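Local coordinates for protein 3-dehydroshikimate dehydratase (Bacillus anthracis, PDB 3DX5) that catalyses the manganese-dependent dehydration of 3-dehydroshikimate to 3,4-dihydroxybenzoate, the catechol building block of the siderophore petrobactin, at residues Leu71-Thr82 / Glu117-Ile128. Sequence-based numbering, arbitrary orientation. Where two conformers were deposited one is given.
Sequences LDISLSADFEKT and ERQEYVNRIRMI
In the TIM barrel, the loop between strand 64-68 and helix 79-96, where L71 follows the substrate-binding Y70, packs against helix 115-134, with R124 reaching from that helix to F79 and the carbonyl of I73. The methylene stem of R124, the chain extended from CG to NE, slides past the F79 ring: CG lies over one face, 4.3 Å from the ring centroid, and the guanidinium stacks on the same ring with planes 26° apart. Arginine suits this place because its flat end can stack while its edge still donates. NH1 gives a hydrogen bond to I73 O (3.2 Å), approaching from above the carbonyl plane; in the conformer given, NE makes a salt bridge to E120 OE2, its hydrogen bond weak and bent (126°). F79 leaves the backbone facing the helix, and with CG anti to the backbone N (chi1 -165°) the ring lies along the R124 chain. Selenomethionine M127, flexible enough to fit beside a ring, makes a Met-aromatic contact, CE 3.5 Å from F79 CE2. L75 lays CD2 on E120 CG (3.4 Å), while L71 CD1 touches I128 CG2, branched apolar groups filling the buried end. A beta-alpha loop lying against the next unit's helix is typical of (beta/alpha)8 barrels.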
loop_
_atom_site.group_PDB
_atom_site.type_symbol
_atom_site.label_atom_id
_atom_site.label_comp_id
_atom_site.label_asym_id
_atom_site.label_seq_id
_atom_site.Cartn_x
_atom_site.Cartn_y
_atom_site.Cartn_z
ATOM N N LEU A 71 15.828 -2.246 -3.180
ATOM C CA LEU A 71 16.580 -3.155 -4.047
ATOM C C LEU A 71 16.918 -4.421 -3.280
ATOM O O LEU A 71 17.515 -4.362 -2.229
ATOM C CB LEU A 71 17.840 -2.485 -4.582
ATOM C CG LEU A 71 17.572 -1.212 -5.386
ATOM C CD1 LEU A 71 18.890 -0.447 -5.629
ATOM C CD2 LEU A 71 16.847 -1.588 -6.718
ATOM N N ASP A 72 16.523 -5.561 -3.816
ATOM C CA ASP A 72 16.763 -6.803 -3.145
ATOM C C ASP A 72 18.174 -7.306 -3.447
ATOM O O ASP A 72 18.464 -7.794 -4.544
ATOM C CB ASP A 72 15.711 -7.839 -3.543
ATOM C CG ASP A 72 15.839 -9.128 -2.735
ATOM O OD1 ASP A 72 16.619 -9.171 -1.746
ATOM O OD2 ASP A 72 15.169 -10.113 -3.096
ATOM N N ILE A 73 19.059 -7.179 -2.472
ATOM C CA ILE A 73 20.388 -7.735 -2.654
ATOM C C ILE A 73 20.700 -8.860 -1.630
ATOM O O ILE A 73 21.840 -9.242 -1.449
ATOM C CB ILE A 73 21.513 -6.607 -2.908
ATOM C CG1 ILE A 73 21.364 -5.377 -2.064
ATOM C CG2 ILE A 73 21.287 -5.923 -4.233
ATOM C CD1 ILE A 73 21.380 -5.664 -0.683
ATOM N N SER A 74 19.662 -9.384 -0.982
ATOM C CA SER A 74 19.775 -10.573 -0.135
ATOM C C SER A 74 20.257 -11.799 -0.937
ATOM O O SER A 74 20.214 -11.811 -2.169
ATOM C CB SER A 74 18.437 -10.889 0.527
ATOM O OG SER A 74 17.555 -11.551 -0.385
ATOM N N LEU A 75 20.717 -12.831 -0.232
ATOM C CA LEU A 75 21.182 -14.084 -0.870
ATOM C C LEU A 75 20.065 -14.833 -1.605
ATOM O O LEU A 75 20.291 -15.439 -2.646
ATOM C CB LEU A 75 21.809 -15.006 0.179
ATOM C CG LEU A 75 22.989 -14.490 1.001
ATOM C CD1 LEU A 75 23.609 -15.632 1.789
ATOM C CD2 LEU A 75 24.028 -13.876 0.093
ATOM N N SER A 76 18.862 -14.806 -1.045
ATOM C CA SER A 76 17.677 -15.385 -1.685
ATOM C C SER A 76 17.249 -14.666 -2.989
ATOM O O SER A 76 16.471 -15.226 -3.753
ATOM C CB SER A 76 16.502 -15.387 -0.690
ATOM O OG SER A 76 16.502 -14.179 0.072
ATOM N N ALA A 77 17.762 -13.447 -3.226
ATOM C CA ALA A 77 17.360 -12.586 -4.362
ATOM C C ALA A 77 17.844 -13.112 -5.701
ATOM O O ALA A 77 18.942 -13.644 -5.805
ATOM C CB ALA A 77 17.904 -11.162 -4.177
ATOM N N ASP A 78 17.032 -12.926 -6.733
ATOM C CA ASP A 78 17.533 -13.064 -8.089
ATOM C C ASP A 78 18.273 -11.769 -8.444
ATOM O O ASP A 78 17.655 -10.746 -8.789
ATOM C CB ASP A 78 16.397 -13.332 -9.078
ATOM C CG ASP A 78 16.898 -13.510 -10.506
ATOM O OD1 ASP A 78 18.126 -13.372 -10.793
ATOM O OD2 ASP A 78 16.042 -13.819 -11.354
ATOM N N PHE A 79 19.599 -11.824 -8.359
ATOM C CA PHE A 79 20.404 -10.619 -8.463
ATOM C C PHE A 79 20.400 -9.975 -9.852
ATOM O O PHE A 79 20.447 -8.745 -9.959
ATOM C CB PHE A 79 21.830 -10.833 -7.942
ATOM C CG PHE A 79 22.565 -9.551 -7.704
ATOM C CD1 PHE A 79 22.146 -8.680 -6.703
ATOM C CD2 PHE A 79 23.655 -9.198 -8.498
ATOM C CE1 PHE A 79 22.795 -7.478 -6.484
ATOM C CE2 PHE A 79 24.333 -7.987 -8.282
ATOM C CZ PHE A 79 23.896 -7.125 -7.269
ATOM N N GLU A 80 20.345 -10.796 -10.900
ATOM C CA GLU A 80 20.175 -10.299 -12.272
ATOM C C GLU A 80 18.868 -9.505 -12.434
ATOM O O GLU A 80 18.823 -8.528 -13.186
ATOM C CB GLU A 80 20.194 -11.441 -13.294
ATOM C CG GLU A 80 21.589 -11.993 -13.574
ATOM C CD GLU A 80 21.651 -12.755 -14.890
ATOM O OE1 GLU A 80 20.566 -13.149 -15.409
ATOM O OE2 GLU A 80 22.785 -12.963 -15.407
ATOM N N LYS A 81 17.815 -9.947 -11.749
ATOM C CA LYS A 81 16.559 -9.221 -11.713
ATOM C C LYS A 81 16.711 -7.863 -10.968
ATOM O O LYS A 81 16.185 -6.833 -11.425
ATOM C CB LYS A 81 15.456 -10.097 -11.117
ATOM C CG LYS A 81 14.133 -9.366 -10.881
ATOM C CD LYS A 81 12.948 -10.318 -10.642
ATOM C CE LYS A 81 11.682 -9.527 -10.209
ATOM N NZ LYS A 81 10.526 -10.447 -9.877
ATOM N N THR A 82 17.452 -7.858 -9.861
ATOM C CA THR A 82 17.782 -6.616 -9.151
ATOM C C THR A 82 18.535 -5.623 -10.034
ATOM O O THR A 82 18.176 -4.438 -10.074
ATOM C CB THR A 82 18.581 -6.861 -7.849
ATOM O OG1 THR A 82 17.797 -7.665 -6.989
ATOM C CG2 THR A 82 18.855 -5.526 -7.117
ATOM N N GLU A 117 27.676 -13.253 5.722
ATOM C CA GLU A 117 26.520 -12.622 5.082
ATOM C C GLU A 117 26.781 -11.146 4.902
ATOM O O GLU A 117 26.459 -10.576 3.874
ATOM C CB GLU A 117 25.266 -12.797 5.924
ATOM C CG GLU A 117 24.681 -14.188 5.798
ATOM C CD GLU A 117 23.447 -14.385 6.662
ATOM O OE1 GLU A 117 22.366 -14.541 6.057
ATOM O OE2 GLU A 117 23.564 -14.292 7.924
ATOM N N ARG A 118 27.382 -10.529 5.908
ATOM C CA ARG A 118 27.588 -9.085 5.840
ATOM C C ARG A 118 28.579 -8.757 4.719
ATOM O O ARG A 118 28.339 -7.817 3.977
ATOM C CB ARG A 118 28.071 -8.512 7.172
ATOM C CG ARG A 118 28.288 -6.993 7.106
ATOM C CD ARG A 118 28.465 -6.371 8.466
ATOM N NE ARG A 118 28.699 -4.922 8.352
ATOM C CZ ARG A 118 28.080 -3.999 9.077
ATOM N NH1 ARG A 118 27.188 -4.370 10.007
ATOM N NH2 ARG A 118 28.383 -2.696 8.903
ATOM N N GLN A 119 29.604 -9.606 4.551
ATOM C CA GLN A 119 30.550 -9.512 3.421
ATOM C C GLN A 119 29.858 -9.605 2.052
ATOM O O GLN A 119 30.066 -8.731 1.203
ATOM C CB GLN A 119 31.684 -10.565 3.504
ATOM C CG GLN A 119 32.657 -10.422 4.674
ATOM C CD GLN A 119 33.510 -11.693 4.909
ATOM O OE1 GLN A 119 33.903 -11.981 6.040
ATOM N NE2 GLN A 119 33.771 -12.459 3.841
ATOM N N GLU A 120 29.044 -10.639 1.825
ATOM C CA GLU A 120 28.323 -10.735 0.551
ATOM C C GLU A 120 27.436 -9.487 0.258
ATOM O O GLU A 120 27.333 -9.051 -0.887
ATOM C CB GLU A 120 27.540 -12.057 0.464
ATOM C CG GLU A 120 26.829 -12.283 -0.856
ATOM C CD GLU A 120 27.736 -12.152 -2.064
ATOM O OE1 GLU A 120 28.985 -12.241 -1.922
ATOM O OE2 GLU A 120 27.189 -11.969 -3.169
ATOM N N TYR A 121 26.817 -8.908 1.285
ATOM C CA TYR A 121 25.963 -7.739 1.069
ATOM C C TYR A 121 26.818 -6.498 0.768
ATOM O O TYR A 121 26.443 -5.693 -0.085
ATOM C CB TYR A 121 25.039 -7.474 2.264
ATOM C CG TYR A 121 23.844 -8.413 2.451
ATOM C CD1 TYR A 121 23.986 -9.821 2.444
ATOM C CD2 TYR A 121 22.578 -7.889 2.686
ATOM C CE1 TYR A 121 22.870 -10.662 2.641
ATOM C CE2 TYR A 121 21.477 -8.713 2.889
ATOM C CZ TYR A 121 21.638 -10.086 2.873
ATOM O OH TYR A 121 20.534 -10.845 3.089
ATOM N N VAL A 122 27.961 -6.346 1.447
ATOM C CA VAL A 122 28.887 -5.244 1.117
ATOM C C VAL A 122 29.291 -5.295 -0.366
ATOM O O VAL A 122 29.245 -4.277 -1.077
ATOM C CB VAL A 122 30.160 -5.295 2.034
ATOM C CG1 VAL A 122 31.337 -4.448 1.462
ATOM C CG2 VAL A 122 29.821 -4.849 3.438
ATOM N N ASN A 123 29.679 -6.480 -0.839
ATOM C CA ASN A 123 30.031 -6.653 -2.246
ATOM C C ASN A 123 28.896 -6.278 -3.216
ATOM O O ASN A 123 29.155 -5.682 -4.257
ATOM C CB ASN A 123 30.542 -8.073 -2.522
ATOM C CG ASN A 123 31.856 -8.371 -1.781
ATOM O OD1 ASN A 123 32.576 -7.449 -1.318
ATOM N ND2 ASN A 123 32.164 -9.664 -1.639
ATOM N N ARG A 124 27.663 -6.629 -2.869
ATOM C CA ARG A 124 26.504 -6.295 -3.707
ATOM C C ARG A 124 26.140 -4.823 -3.714
ATOM O O ARG A 124 25.843 -4.267 -4.785
ATOM C CB ARG A 124 25.298 -7.140 -3.328
ATOM C CG ARG A 124 25.483 -8.553 -3.873
ATOM C CD ARG A 124 24.454 -9.491 -3.348
ATOM N NE ARG A 124 24.548 -10.770 -4.065
ATOM C CZ ARG A 124 23.522 -11.585 -4.283
ATOM N NH1 ARG A 124 22.320 -11.293 -3.803
ATOM N NH2 ARG A 124 23.708 -12.701 -4.973
ATOM N N ILE A 125 26.189 -4.178 -2.551
ATOM C CA ILE A 125 26.001 -2.722 -2.497
ATOM C C ILE A 125 27.064 -2.034 -3.372
ATOM O O ILE A 125 26.767 -1.069 -4.082
ATOM C CB ILE A 125 26.056 -2.199 -1.057
ATOM C CG1 ILE A 125 24.874 -2.751 -0.242
ATOM C CG2 ILE A 125 26.015 -0.643 -0.996
ATOM C CD1 ILE A 125 25.145 -2.668 1.276
ATOM N N ARG A 126 28.301 -2.542 -3.326
ATOM C CA ARG A 126 29.391 -1.955 -4.109
ATOM C C ARG A 126 29.068 -2.040 -5.600
ATOM O O ARG A 126 29.245 -1.052 -6.343
ATOM C CB ARG A 126 30.758 -2.626 -3.838
ATOM C CG ARG A 126 31.921 -1.849 -4.479
ATOM C CD ARG A 126 33.283 -2.541 -4.257
ATOM N NE ARG A 126 33.615 -2.491 -2.835
ATOM C CZ ARG A 126 33.692 -3.543 -2.035
ATOM N NH1 ARG A 126 33.477 -4.774 -2.499
ATOM N NH2 ARG A 126 33.975 -3.351 -0.759
HETATM N N MSE A 127 28.582 -3.206 -6.017
HETATM C CA MSE A 127 28.172 -3.449 -7.421
HETATM C C MSE A 127 27.066 -2.512 -7.866
HETATM O O MSE A 127 27.115 -1.989 -8.966
HETATM C CB MSE A 127 27.714 -4.900 -7.629
HETATM C CG MSE A 127 28.870 -5.881 -7.518
HETATM SE SE MSE A 127 28.287 -7.754 -7.618
HETATM C CE MSE A 127 27.584 -7.638 -9.437
ATOM N N ILE A 128 26.067 -2.316 -7.012
ATOM C CA ILE A 128 24.977 -1.391 -7.318
ATOM C C ILE A 128 25.482 0.052 -7.412
ATOM O O ILE A 128 25.058 0.784 -8.294
ATOM C CB ILE A 128 23.838 -1.560 -6.320
ATOM C CG1 ILE A 128 23.026 -2.805 -6.735
ATOM C CG2 ILE A 128 22.939 -0.323 -6.275
ATOM C CD1 ILE A 128 22.245 -3.379 -5.590
#